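Side-chain contacts in universal stress protein (Archaeoglobus fulgidus, PDB 6HCD), which is of unknown biochemical function but belongs to the universal stress protein family, many of whose members bind ATP in a Rossmann-like alpha/beta domain: residues 26-31 against 110-115; 40-45 against 56-61; 121-126 against 141-146. One frame throughout, in Å; residues are numbered along the deposited sequence.

Interaction 1: 26-31 against 110-115; sequences PIVVAV and VDFADE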
ATOM      1  N   PRO A  26      -9.084  -5.923 -11.844  1.00 20.88           N
ATOM      2  CA  PRO A  26      -9.827  -5.632 -10.615  1.00 19.53           C
ATOM      3  C   PRO A  26      -8.956  -5.046  -9.494  1.00 18.44           C
ATOM      4  O   PRO A  26      -7.692  -5.144  -9.528  1.00 18.51           O
ATOM      5  CB  PRO A  26     -10.321  -7.020 -10.201  1.00 18.93           C
ATOM      6  CG  PRO A  26      -9.238  -7.963 -10.695  1.00 19.24           C
ATOM      7  CD  PRO A  26      -8.748  -7.353 -11.998  1.00 20.77           C
ATOM      8  N   ILE A  27      -9.638  -4.500  -8.486  1.00 17.66           N
ATOM      9  CA  ILE A  27      -9.052  -4.276  -7.178  1.00 16.70           C
ATOM     10  C   ILE A  27      -9.225  -5.585  -6.392  1.00 15.79           C
ATOM     11  O   ILE A  27     -10.344  -6.093  -6.290  1.00 15.66           O
ATOM     12  CB  ILE A  27      -9.753  -3.092  -6.467  1.00 16.64           C
ATOM     13  CG1 ILE A  27      -9.563  -1.759  -7.194  1.00 17.92           C
ATOM     14  CG2 ILE A  27      -9.340  -2.993  -5.005  1.00 15.89           C
ATOM     15  CD1 ILE A  27      -8.128  -1.266  -7.191  1.00 18.55           C
ATOM     16  N   VAL A  28      -8.137  -6.106  -5.820  1.00 15.47           N
ATOM     17  CA  VAL A  28      -8.191  -7.298  -4.976  1.00 14.96           C
ATOM     18  C   VAL A  28      -8.104  -6.842  -3.522  1.00 14.57           C
ATOM     19  O   VAL A  28      -7.225  -6.063  -3.184  1.00 14.80           O
ATOM     20  CB  VAL A  28      -7.054  -8.282  -5.312  1.00 15.24           C
ATOM     21  CG1 VAL A  28      -6.888  -9.372  -4.264  1.00 15.05           C
ATOM     22  CG2 VAL A  28      -7.242  -8.879  -6.694  1.00 15.89           C
ATOM     23  N   VAL A  29      -9.020  -7.328  -2.684  1.00 14.31           N
ATOM     24  CA  VAL A  29      -9.010  -6.997  -1.283  1.00 14.55           C
ATOM     25  C   VAL A  29      -8.967  -8.311  -0.495  1.00 16.19           C
ATOM     26  O   VAL A  29      -9.740  -9.223  -0.752  1.00 14.97           O
ATOM     27  CB  VAL A  29     -10.193  -6.086  -0.896  1.00 17.05           C
ATOM     28  CG1 VAL A  29     -11.540  -6.687  -1.242  1.00 15.26           C
ATOM     29  CG2 VAL A  29     -10.121  -5.704   0.564  1.00 23.06           C
ATOM     30  N   ALA A  30      -7.985  -8.424   0.408  1.00 15.12           N
ATOM     31  CA  ALA A  30      -7.830  -9.570   1.274  1.00 15.89           C
ATOM     32  C   ALA A  30      -8.477  -9.254   2.629  1.00 16.62           C
ATOM     33  O   ALA A  30      -8.144  -8.262   3.248  1.00 17.51           O
ATOM     34  CB  ALA A  30      -6.372  -9.907   1.422  1.00 16.25           C
ATOM     35  N   VAL A  31      -9.394 -10.116   3.075  1.00 17.36           N
ATOM     36  CA  VAL A  31     -10.083  -9.923   4.356  1.00 21.19           C
ATOM     37  C   VAL A  31      -9.909 -11.180   5.213  1.00 20.40           C
ATOM     38  O   VAL A  31     -10.050 -12.295   4.711  1.00 20.66           O
ATOM     39  CB  VAL A  31     -11.571  -9.574   4.157  1.00 22.14           C
ATOM     40  CG1 VAL A  31     -11.734  -8.220   3.496  1.00 36.72           C
ATOM     41  CG2 VAL A  31     -12.305 -10.643   3.386  1.00 42.87           C
ATOM     42  N   VAL A 110      -1.006 -13.178  -3.187  1.00 12.47           N
ATOM     43  CA  VAL A 110      -0.067 -12.590  -4.148  1.00 17.95           C
ATOM     44  C   VAL A 110      -0.238 -13.263  -5.519  1.00 14.29           C
ATOM     45  O   VAL A 110      -0.309 -12.587  -6.559  1.00 16.50           O
ATOM     46  CB  VAL A 110       1.375 -12.689  -3.598  1.00 18.61           C
ATOM     47  CG1 VAL A 110       2.434 -12.697  -4.685  1.00 28.20           C
ATOM     48  CG2 VAL A 110       1.639 -11.589  -2.563  1.00 19.16           C
ATOM     49  N   ASP A 111      -0.343 -14.595  -5.526  1.00 15.59           N
ATOM     50  CA  ASP A 111      -0.505 -15.344  -6.773  1.00 15.34           C
ATOM     51  C   ASP A 111      -1.862 -15.022  -7.413  1.00 14.12           C
ATOM     52  O   ASP A 111      -1.942 -14.836  -8.609  1.00 13.12           O
ATOM     53  CB  ASP A 111      -0.349 -16.847  -6.538  1.00 22.15           C
ATOM     54  CG  ASP A 111       1.075 -17.257  -6.216  1.00 24.15           C
ATOM     55  OD1 ASP A 111       1.987 -16.418  -6.382  1.00 24.48           O
ATOM     56  OD2 ASP A 111       1.250 -18.401  -5.782  1.00 26.91           O
ATOM     57  N   PHE A 112      -2.925 -14.962  -6.599  1.00 12.99           N
ATOM     58  CA  PHE A 112      -4.254 -14.617  -7.083  1.00 12.30           C
ATOM     59  C   PHE A 112      -4.230 -13.252  -7.790  1.00 11.62           C
ATOM     60  O   PHE A 112      -4.787 -13.111  -8.884  1.00 12.71           O
ATOM     61  CB  PHE A 112      -5.279 -14.585  -5.944  1.00 13.17           C
ATOM     62  CG  PHE A 112      -6.673 -14.265  -6.412  1.00 14.31           C
ATOM     63  CD1 PHE A 112      -7.454 -15.241  -7.009  1.00 16.94           C
ATOM     64  CD2 PHE A 112      -7.192 -12.982  -6.305  1.00 20.06           C
ATOM     65  CE1 PHE A 112      -8.727 -14.950  -7.460  1.00 18.76           C
ATOM     66  CE2 PHE A 112      -8.475 -12.693  -6.747  1.00 19.47           C
ATOM     67  CZ  PHE A 112      -9.229 -13.672  -7.347  1.00 22.12           C
ATOM     68  N   ALA A 113      -3.605 -12.254  -7.149  1.00 11.29           N
ATOM     69  CA  ALA A 113      -3.511 -10.902  -7.693  1.00 11.33           C
ATOM     70  C   ALA A 113      -2.812 -10.922  -9.064  1.00 11.91           C
ATOM     71  O   ALA A 113      -3.230 -10.225  -9.972  1.00 12.59           O
ATOM     72  CB  ALA A 113      -2.791 -10.004  -6.724  1.00 11.12           C
ATOM     73  N   ASP A 114      -1.756 -11.722  -9.193  1.00 12.73           N
ATOM     74  CA  ASP A 114      -1.050 -11.874 -10.496  1.00 14.79           C
ATOM     75  C   ASP A 114      -1.961 -12.572 -11.517  1.00 14.45           C
ATOM     76  O   ASP A 114      -2.015 -12.186 -12.677  1.00 14.84           O
ATOM     77  CB  ASP A 114       0.275 -12.613 -10.319  1.00 15.52           C
ATOM     78  CG  ASP A 114       1.345 -11.797  -9.621  1.00 15.76           C
ATOM     79  OD1 ASP A 114       1.181 -10.558  -9.533  1.00 17.01           O
ATOM     80  OD2 ASP A 114       2.328 -12.410  -9.148  1.00 15.78           O
ATOM     81  N   GLU A 115      -2.696 -13.593 -11.071  1.00 15.49           N
ATOM     82  CA  GLU A 115      -3.543 -14.404 -11.952  1.00 15.65           C
ATOM     83  C   GLU A 115      -4.654 -13.542 -12.571  1.00 21.53           C
ATOM     84  O   GLU A 115      -5.025 -13.770 -13.711  1.00 16.64           O
ATOM     85  CB  GLU A 115      -4.122 -15.600 -11.198  1.00 18.67           C
ATOM     86  CG  GLU A 115      -3.093 -16.677 -10.902  1.00 23.95           C
ATOM     87  CD  GLU A 115      -3.358 -17.534  -9.674  1.00 19.35           C
ATOM     88  OE1 GLU A 115      -4.472 -17.489  -9.145  1.00 27.59           O
ATOM     89  OE2 GLU A 115      -2.437 -18.231  -9.243  1.00 25.88           O
TER

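Interaction 2: 40-45 against 56-61; sequences RVLRFA and VYVVHS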
ATOM      1  N   ARG A  40     -13.020  -0.976   7.108  1.00 14.21           N
ATOM      2  CA  ARG A  40     -12.256   0.187   6.640  1.00 16.14           C
ATOM      3  C   ARG A  40     -11.484  -0.192   5.371  1.00 13.61           C
ATOM      4  O   ARG A  40     -11.408   0.615   4.423  1.00 14.59           O
ATOM      5  CB  ARG A  40     -11.300   0.710   7.718  1.00 17.14           C
ATOM      6  CG  ARG A  40     -11.987   1.392   8.890  1.00 32.58           C
ATOM      7  CD  ARG A  40     -11.012   2.030   9.868  1.00 26.91           C
ATOM      8  NE  ARG A  40     -10.082   1.070  10.452  1.00 23.61           N
ATOM      9  CZ  ARG A  40     -10.265   0.424  11.600  1.00 26.90           C
ATOM     10  NH1 ARG A  40     -11.391   0.562  12.288  1.00 23.14           N
ATOM     11  NH2 ARG A  40      -9.295  -0.345  12.067  1.00 20.69           N
ATOM     12  N   VAL A  41     -10.923  -1.409   5.369  1.00 13.71           N
ATOM     13  CA  VAL A  41     -10.194  -1.961   4.222  1.00 12.75           C
ATOM     14  C   VAL A  41     -11.124  -1.990   3.008  1.00 12.86           C
ATOM     15  O   VAL A  41     -10.771  -1.529   1.919  1.00 11.87           O
ATOM     16  CB  VAL A  41      -9.609  -3.347   4.545  1.00 13.15           C
ATOM     17  CG1 VAL A  41      -9.100  -4.058   3.294  1.00 13.17           C
ATOM     18  CG2 VAL A  41      -8.475  -3.247   5.569  1.00 14.21           C
ATOM     19  N   LEU A  42     -12.328  -2.523   3.212  1.00 15.30           N
ATOM     20  CA  LEU A  42     -13.313  -2.703   2.139  1.00 17.97           C
ATOM     21  C   LEU A  42     -13.811  -1.351   1.629  1.00 13.55           C
ATOM     22  O   LEU A  42     -13.981  -1.189   0.444  1.00 12.15           O
ATOM     23  CB  LEU A  42     -14.469  -3.556   2.662  1.00 12.96           C
ATOM     24  CG  LEU A  42     -14.152  -5.033   2.863  1.00 13.51           C
ATOM     25  CD1 LEU A  42     -15.172  -5.687   3.786  1.00 13.49           C
ATOM     26  CD2 LEU A  42     -14.059  -5.770   1.541  1.00 16.10           C
ATOM     27  N   ARG A  43     -14.061  -0.396   2.533  1.00 14.34           N
ATOM     28  CA  ARG A  43     -14.522   0.938   2.143  1.00 14.80           C
ATOM     29  C   ARG A  43     -13.462   1.613   1.258  1.00 13.86           C
ATOM     30  O   ARG A  43     -13.806   2.244   0.258  1.00 13.01           O
ATOM     31  CB  ARG A  43     -14.863   1.786   3.374  1.00 18.86           C
ATOM     32  CG  ARG A  43     -16.159   1.361   4.044  1.00 28.10           C
ATOM     33  CD  ARG A  43     -16.754   2.423   4.951  1.00 39.23           C
ATOM     34  NE  ARG A  43     -15.901   2.671   6.099  1.00 41.79           N
ATOM     35  CZ  ARG A  43     -16.001   2.029   7.262  1.00 54.12           C
ATOM     36  NH1 ARG A  43     -16.926   1.099   7.426  1.00 41.86           N
ATOM     37  NH2 ARG A  43     -15.172   2.311   8.250  1.00 31.18           N
ATOM     38  N   PHE A  44     -12.182   1.471   1.611  1.00 12.86           N
ATOM     39  CA  PHE A  44     -11.112   2.090   0.801  1.00 12.84           C
ATOM     40  C   PHE A  44     -11.031   1.416  -0.576  1.00 13.00           C
ATOM     41  O   PHE A  44     -10.902   2.096  -1.588  1.00 14.51           O
ATOM     42  CB  PHE A  44      -9.745   2.024   1.488  1.00 13.42           C
ATOM     43  CG  PHE A  44      -8.729   2.945   0.860  1.00 13.01           C
ATOM     44  CD1 PHE A  44      -7.988   2.539  -0.238  1.00 13.17           C
ATOM     45  CD2 PHE A  44      -8.547   4.230   1.342  1.00 15.19           C
ATOM     46  CE1 PHE A  44      -7.056   3.388  -0.809  1.00 13.39           C
ATOM     47  CE2 PHE A  44      -7.606   5.074   0.774  1.00 19.09           C
ATOM     48  CZ  PHE A  44      -6.866   4.650  -0.303  1.00 15.97           C
ATOM     49  N   ALA A  45     -11.093   0.076  -0.586  1.00 11.90           N
ATOM     50  CA  ALA A  45     -11.091  -0.720  -1.805  1.00 12.14           C
ATOM     51  C   ALA A  45     -12.257  -0.329  -2.727  1.00 13.23           C
ATOM     52  O   ALA A  45     -12.069  -0.204  -3.937  1.00 12.86           O
ATOM     53  CB  ALA A  45     -11.116  -2.187  -1.457  1.00 11.08           C
ATOM     54  N   VAL A  56     -14.378  -5.155  -7.463  1.00 13.87           N
ATOM     55  CA  VAL A  56     -13.571  -5.594  -6.349  1.00 13.74           C
ATOM     56  C   VAL A  56     -13.677  -7.119  -6.239  1.00 13.65           C
ATOM     57  O   VAL A  56     -14.768  -7.656  -6.133  1.00 12.94           O
ATOM     58  CB  VAL A  56     -14.004  -4.916  -5.034  1.00 14.04           C
ATOM     59  CG1 VAL A  56     -13.165  -5.397  -3.866  1.00 15.76           C
ATOM     60  CG2 VAL A  56     -13.956  -3.393  -5.141  1.00 12.90           C
ATOM     61  N   TYR A  57     -12.532  -7.801  -6.221  1.00 11.73           N
ATOM     62  CA  TYR A  57     -12.470  -9.224  -5.914  1.00 11.72           C
ATOM     63  C   TYR A  57     -12.035  -9.376  -4.457  1.00 12.86           C
ATOM     64  O   TYR A  57     -10.921  -9.020  -4.116  1.00 10.77           O
ATOM     65  CB  TYR A  57     -11.471  -9.948  -6.818  1.00 13.27           C
ATOM     66  CG  TYR A  57     -11.866 -10.106  -8.262  1.00 14.31           C
ATOM     67  CD1 TYR A  57     -13.017  -9.533  -8.789  1.00 14.82           C
ATOM     68  CD2 TYR A  57     -11.032 -10.803  -9.129  1.00 18.91           C
ATOM     69  CE1 TYR A  57     -13.347  -9.673 -10.130  1.00 23.58           C
ATOM     70  CE2 TYR A  57     -11.344 -10.946 -10.472  1.00 16.28           C
ATOM     71  CZ  TYR A  57     -12.501 -10.377 -10.972  1.00 21.90           C
ATOM     72  OH  TYR A  57     -12.815 -10.527 -12.286  1.00 21.62           O
ATOM     73  N   VAL A  58     -12.936  -9.898  -3.615  1.00 11.87           N
ATOM     74  CA  VAL A  58     -12.658 -10.081  -2.214  1.00 11.98           C
ATOM     75  C   VAL A  58     -12.154 -11.511  -2.021  1.00 12.98           C
ATOM     76  O   VAL A  58     -12.845 -12.462  -2.406  1.00 12.92           O
ATOM     77  CB  VAL A  58     -13.906  -9.832  -1.343  1.00 13.63           C
ATOM     78  CG1 VAL A  58     -13.555  -9.879   0.119  1.00 18.03           C
ATOM     79  CG2 VAL A  58     -14.601  -8.524  -1.662  1.00 16.19           C
ATOM     80  N   VAL A  59     -10.977 -11.655  -1.399  1.00 11.78           N
ATOM     81  CA  VAL A  59     -10.365 -12.977  -1.251  1.00 12.88           C
ATOM     82  C   VAL A  59     -10.142 -13.298   0.224  1.00 12.66           C
ATOM     83  O   VAL A  59      -9.868 -12.400   1.058  1.00 12.56           O
ATOM     84  CB  VAL A  59      -9.050 -13.097  -2.027  1.00 14.65           C
ATOM     85  CG1 VAL A  59      -9.293 -12.843  -3.498  1.00 16.62           C
ATOM     86  CG2 VAL A  59      -7.977 -12.164  -1.487  1.00 21.89           C
ATOM     87  N   HIS A  60     -10.267 -14.591   0.527  1.00 12.87           N
ATOM     88  CA  HIS A  60      -9.821 -15.172   1.776  1.00 17.86           C
ATOM     89  C   HIS A  60      -9.222 -16.551   1.465  1.00 13.51           C
ATOM     90  O   HIS A  60      -9.812 -17.299   0.712  1.00 13.94           O
ATOM     91  CB  HIS A  60     -10.961 -15.289   2.794  1.00 17.38           C
ATOM     92  CG  HIS A  60     -10.477 -15.781   4.111  1.00 19.24           C
ATOM     93  ND1 HIS A  60     -10.050 -14.925   5.105  1.00 26.18           N
ATOM     94  CD2 HIS A  60     -10.333 -17.033   4.599  1.00 27.11           C
ATOM     95  CE1 HIS A  60      -9.674 -15.626   6.162  1.00 24.84           C
ATOM     96  NE2 HIS A  60      -9.835 -16.929   5.874  1.00 22.23           N
ATOM     97  N   SER A  61      -8.071 -16.852   2.077  1.00 16.01           N
ATOM     98  CA  SER A  61      -7.260 -18.025   1.789  1.00 20.02           C
ATOM     99  C   SER A  61      -7.276 -19.004   2.968  1.00 19.95           C
ATOM    100  O   SER A  61      -7.048 -18.593   4.100  1.00 20.49           O
ATOM    101  CB  SER A  61      -5.853 -17.606   1.470  1.00 22.54           C
ATOM    102  OG  SER A  61      -4.991 -18.740   1.387  1.00 18.92           O
TER

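Interaction 3: 121-126 against 141-146; sequences IVIGIR and RDVILK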
ATOM      1  N   ILE A 121      -3.580  -4.653  -4.616  1.00 11.42           N
ATOM      2  CA  ILE A 121      -4.066  -5.433  -3.487  1.00 10.98           C
ATOM      3  C   ILE A 121      -4.311  -4.461  -2.333  1.00 11.49           C
ATOM      4  O   ILE A 121      -3.458  -3.656  -2.024  1.00 15.02           O
ATOM      5  CB  ILE A 121      -3.060  -6.521  -3.072  1.00 11.71           C
ATOM      6  CG1 ILE A 121      -2.625  -7.390  -4.253  1.00 13.06           C
ATOM      7  CG2 ILE A 121      -3.600  -7.346  -1.914  1.00 11.96           C
ATOM      8  CD1 ILE A 121      -1.449  -8.275  -3.933  1.00 14.41           C
ATOM      9  N   VAL A 122      -5.470  -4.572  -1.701  1.00 10.10           N
ATOM     10  CA  VAL A 122      -5.763  -3.765  -0.522  1.00 10.06           C
ATOM     11  C   VAL A 122      -5.845  -4.724   0.672  1.00 10.28           C
ATOM     12  O   VAL A 122      -6.528  -5.736   0.584  1.00 10.32           O
ATOM     13  CB  VAL A 122      -7.060  -2.954  -0.690  1.00  9.84           C
ATOM     14  CG1 VAL A 122      -7.255  -1.990   0.462  1.00 10.05           C
ATOM     15  CG2 VAL A 122      -7.124  -2.236  -2.016  1.00  9.91           C
ATOM     16  N   ILE A 123      -5.107  -4.406   1.743  1.00 10.70           N
ATOM     17  CA  ILE A 123      -4.993  -5.278   2.889  1.00 11.05           C
ATOM     18  C   ILE A 123      -4.969  -4.444   4.167  1.00 11.73           C
ATOM     19  O   ILE A 123      -4.497  -3.302   4.169  1.00 13.85           O
ATOM     20  CB  ILE A 123      -3.747  -6.180   2.770  1.00 12.30           C
ATOM     21  CG1 ILE A 123      -3.841  -7.374   3.714  1.00 15.28           C
ATOM     22  CG2 ILE A 123      -2.459  -5.382   2.952  1.00 12.45           C
ATOM     23  CD1 ILE A 123      -2.952  -8.539   3.297  1.00 18.19           C
ATOM     24  N   GLY A 124      -5.438  -5.059   5.256  1.00 11.59           N
ATOM     25  CA  GLY A 124      -5.406  -4.466   6.580  1.00 12.45           C
ATOM     26  C   GLY A 124      -4.098  -4.772   7.303  1.00 12.96           C
ATOM     27  O   GLY A 124      -3.500  -5.829   7.141  1.00 15.12           O
ATOM     28  N   ILE A 125      -3.649  -3.797   8.082  1.00 15.92           N
ATOM     29  CA  ILE A 125      -2.429  -3.823   8.882  1.00 20.21           C
ATOM     30  C   ILE A 125      -2.841  -3.734  10.348  1.00 19.01           C
ATOM     31  O   ILE A 125      -3.589  -2.850  10.681  1.00 20.95           O
ATOM     32  CB  ILE A 125      -1.548  -2.594   8.558  1.00 30.30           C
ATOM     33  CG1 ILE A 125      -1.176  -2.505   7.083  1.00 42.77           C
ATOM     34  CG2 ILE A 125      -0.317  -2.532   9.442  1.00 41.38           C
ATOM     35  CD1 ILE A 125      -0.588  -3.749   6.545  1.00 20.08           C
ATOM     36  N   ARG A 126      -2.231  -4.574  11.193  1.00 22.77           N
ATOM     37  CA  ARG A 126      -2.631  -4.723  12.584  1.00 36.03           C
ATOM     38  C   ARG A 126      -2.163  -3.515  13.399  1.00 26.26           C
ATOM     39  O   ARG A 126      -2.798  -3.141  14.394  1.00 40.04           O
ATOM     40  CB  ARG A 126      -2.071  -6.031  13.150  1.00 28.21           C
ATOM     41  CG  ARG A 126      -2.889  -7.266  12.804  1.00 49.20           C
ATOM     42  CD  ARG A 126      -2.584  -8.442  13.719  1.00 43.92           C
ATOM     43  NE  ARG A 126      -2.743  -8.123  15.140  1.00 68.06           N
ATOM     44  CZ  ARG A 126      -2.163  -8.784  16.138  1.00 31.97           C
ATOM     45  NH1 ARG A 126      -1.441  -9.861  15.884  1.00 30.12           N
ATOM     46  NH2 ARG A 126      -2.298  -8.361  17.382  1.00 41.29           N
ATOM     47  N   ARG A 141       2.455  -8.582   6.337  1.00 17.83           N
ATOM     48  CA  ARG A 141       3.891  -8.400   6.214  1.00 16.44           C
ATOM     49  C   ARG A 141       4.403  -9.089   4.940  1.00 14.81           C
ATOM     50  O   ARG A 141       5.102  -8.504   4.134  1.00 16.11           O
ATOM     51  CB  ARG A 141       4.588  -8.959   7.456  1.00 24.49           C
ATOM     52  CG  ARG A 141       6.105  -8.917   7.395  1.00 22.17           C
ATOM     53  CD  ARG A 141       6.735  -9.885   8.397  1.00 34.69           C
ATOM     54  NE  ARG A 141       8.137  -9.561   8.594  1.00 42.38           N
ATOM     55  CZ  ARG A 141       9.098  -9.813   7.710  1.00 28.55           C
ATOM     56  NH1 ARG A 141       8.845 -10.581   6.662  1.00 25.82           N
ATOM     57  NH2 ARG A 141      10.295  -9.280   7.875  1.00 31.71           N
ATOM     58  N   ASP A 142       4.053 -10.365   4.778  1.00 17.17           N
ATOM     59  CA  ASP A 142       4.588 -11.169   3.687  1.00 16.02           C
ATOM     60  C   ASP A 142       3.910 -10.796   2.359  1.00 14.40           C
ATOM     61  O   ASP A 142       4.534 -10.875   1.316  1.00 14.83           O
ATOM     62  CB  ASP A 142       4.485 -12.658   4.009  1.00 19.23           C
ATOM     63  CG  ASP A 142       5.572 -13.157   4.956  1.00 25.33           C
ATOM     64  OD1 ASP A 142       6.429 -12.340   5.412  1.00 28.72           O
ATOM     65  OD2 ASP A 142       5.543 -14.363   5.246  1.00 40.65           O
ATOM     66  N   VAL A 143       2.637 -10.393   2.396  1.00 14.78           N
ATOM     67  CA  VAL A 143       1.963  -9.895   1.187  1.00 14.46           C
ATOM     68  C   VAL A 143       2.700  -8.659   0.672  1.00 18.72           C
ATOM     69  O   VAL A 143       2.956  -8.577  -0.511  1.00 15.81           O
ATOM     70  CB  VAL A 143       0.474  -9.585   1.416  1.00 13.86           C
ATOM     71  CG1 VAL A 143      -0.123  -8.751   0.288  1.00 13.61           C
ATOM     72  CG2 VAL A 143      -0.314 -10.858   1.621  1.00 14.30           C
ATOM     73  N   ILE A 144       3.031  -7.718   1.564  1.00 12.97           N
ATOM     74  CA  ILE A 144       3.689  -6.488   1.173  1.00 14.23           C
ATOM     75  C   ILE A 144       5.027  -6.794   0.483  1.00 13.60           C
ATOM     76  O   ILE A 144       5.354  -6.171  -0.514  1.00 16.43           O
ATOM     77  CB  ILE A 144       3.857  -5.536   2.374  1.00 13.84           C
ATOM     78  CG1 ILE A 144       2.506  -5.044   2.892  1.00 20.50           C
ATOM     79  CG2 ILE A 144       4.780  -4.373   2.036  1.00 14.67           C
ATOM     80  CD1 ILE A 144       2.566  -4.530   4.316  1.00 18.93           C
ATOM     81  N   LEU A 145       5.793  -7.744   1.015  1.00 15.16           N
ATOM     82  CA  LEU A 145       7.152  -8.035   0.498  1.00 15.94           C
ATOM     83  C   LEU A 145       7.100  -8.906  -0.763  1.00 15.48           C
ATOM     84  O   LEU A 145       7.931  -8.748  -1.659  1.00 16.78           O
ATOM     85  CB  LEU A 145       7.950  -8.726   1.605  1.00 18.26           C
ATOM     86  CG  LEU A 145       8.257  -7.850   2.819  1.00 21.14           C
ATOM     87  CD1 LEU A 145       8.980  -8.644   3.889  1.00 25.21           C
ATOM     88  CD2 LEU A 145       9.095  -6.650   2.389  1.00 26.73           C
ATOM     89  N   LYS A 146       6.147  -9.845  -0.817  1.00 14.57           N
ATOM     90  CA  LYS A 146       6.103 -10.852  -1.888  1.00 16.18           C
ATOM     91  C   LYS A 146       5.342 -10.365  -3.131  1.00 14.73           C
ATOM     92  O   LYS A 146       5.545 -10.899  -4.203  1.00 14.99           O
ATOM     93  CB  LYS A 146       5.488 -12.159  -1.378  1.00 20.20           C
ATOM     94  CG  LYS A 146       6.402 -12.956  -0.459  1.00 26.60           C
ATOM     95  CD  LYS A 146       5.732 -14.126   0.215  1.00 25.46           C
ATOM     96  CE  LYS A 146       6.704 -14.936   1.040  1.00 47.16           C
ATOM     97  NZ  LYS A 146       6.207 -16.313   1.248  1.00 45.28           N
TER

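Interaction 1: 26-31 against 110-115
Val-28 meets Phe-112 and Ala-113 where helix 105-115 lies against strand 27-30, a helix-on-sheet layer of the Rossmann-like alpha/beta fold of universal stress proteins. The contact is purely apolar, with no hydrogen bond between the segments. Val-28 supplies the whole strand side. Its CB points at the helix, whereas Val-29 packs on helix 36-52 across the sheet, the alternation expected of a beta strand. A beta-branched valine suits this place, since it presents two methyls close to the backbone.

The helix answers with one large and one small residue. With CG anti to the backbone N (chi1 -179°), Phe-112 carries its ring over the sheet, where it also meets His-97 and touches Val-59. The small Ala-113 is consistent with the close backbone approach, 6.5 Å between Val-28 CA and Ala-113 CA; its methyl turns aside, and Val-28 CG2 lies 4.4 Å from Ala-113 CA. Val-116 and Ala-118 add to the apolar surroundings of Val-28.

The aromatic contact is made at the rim of the ring, not over a face: Val-28 CG2 sits near the ring plane, 4.0 Å from Phe-112 CE2 and 4.1 Å from Phe-112 CD2, while Val-28 CG1 approaches Phe-112 CD2 at 4.2 Å.

Interaction 2: 40-45 against 56-61
Between Leu-42 and Ala-45 on one side and Val-56 and Val-58 on the other, no flat side-chain group takes part; the flat groups of these segments lie away from the interface. The guanidinium of Arg-43 has Arg-40 CA over one face, 3.9 Å above its plane and offset toward the rim. The ring of Tyr-57 is turned to the other side of the sheet, where it meets His-97 with the planes at about 35°.

What remains is aliphatic packing inside the beta-alpha-beta unit of strand 27-30, helix 36-52 and strand 56-62. The backbones are nearer at one end: 7.1 Å separates Ala-45 CA from Val-56 CA, against 8.6 Å from Leu-42 CA to Val-58 CA. Each side chain fits its gap. At the close end stands alanine, its CB directed at the strand. CG1 of Val-56, anti to the backbone N (chi1 179°), comes 4.5 Å from Ala-45 CB, and Val-56 CG2, beside the N, rests 3.9 Å from the carbonyl oxygen Ala-45 O. At the wider end the longer leucine bridges the distance, with Leu-42 CD2 4.3 Å from Val-58 CG2.

Val-29 of strand 27-30 touches Leu-42 and both valines, and Ala-83 of helix 70-89 packs on Leu-42 and Val-58. Since no hydrogen bond or salt bridge links the two segments, the helix is held against this strand by van der Waals contact and hydrophobic burial, including a methyl resting on a carbonyl oxygen, without a directional bond to fix their register.

Interaction 3: 121-126 against 141-146
Ile-123 and Val-143 face each other with their CA atoms 8.5 Å apart, Ile-125 and Arg-141 follow at 8.2 Å, and helix 138-146 runs roughly antiparallel to strand 120-128. The helix links the parallel neighbouring strands 120-128 and 151-154, a beta-alpha-beta crossover of the Rossmann-like fold. Val-143 is the centre of the packing. Ile-123 reaches it tip to tip: CG1 stands anti to the backbone N (chi1 -162°), extending the chain toward the helix until Ile-123 CD1 lies 3.9 Å from Val-143 CG2 and 4.1 Å from Val-143 CG1. Val-143 CG1 also touches Ile-121 CG2 at 4.3 Å. Two residues apart on the strand, both isoleucines point to the same side, and a compact valine fits between them.

Ile-125 and Ile-144 cross at about a right angle, with 3.9 Å between their CD1 atoms. Cys-153 of strand 151-154 touches both, and Phe-136 of the second subunit packs on Ile-144. Gly-124 O, hydrogen-bonded to an unidentified ligand, puts this strand end at a probable pocket.

The polar chemistry lies within the helix: a salt bridge and hydrogen bond from Arg-141 NH1 to Asp-142 OD1 (3.2 Å, N-H...O 152°), in the guanidinium plane. NH2 of the same arginine bonds Leu-134 O of the second subunit. Helix and strand are thus held by non-directional apolar packing, while charge is spent on the helix surface.

Overall arrangement
All three contacts are buried and apolar, and all rest on one sheet. Interactions 1 and 3 lie on one face, under helices 105-115 and 138-146, and meet where Ala-113 CB packs on Ile-121 CD1; interaction 2 lies on the opposite face, under helix 36-52. Strand 27-30 runs between the strands of the other two, its backbone hydrogen-bonded to both 56-61 and 121-126. Only interaction 1 sets an aromatic ring against the strand; the others use aliphatic side chains. Interaction 2 is nearest the centre of the chain. The helix of interaction 3 borders the second subunit more extensively, with Arg-141 NH2 and Ile-144 O hydrogen-bonded to it, while helix 36-52 touches it through Phe-44.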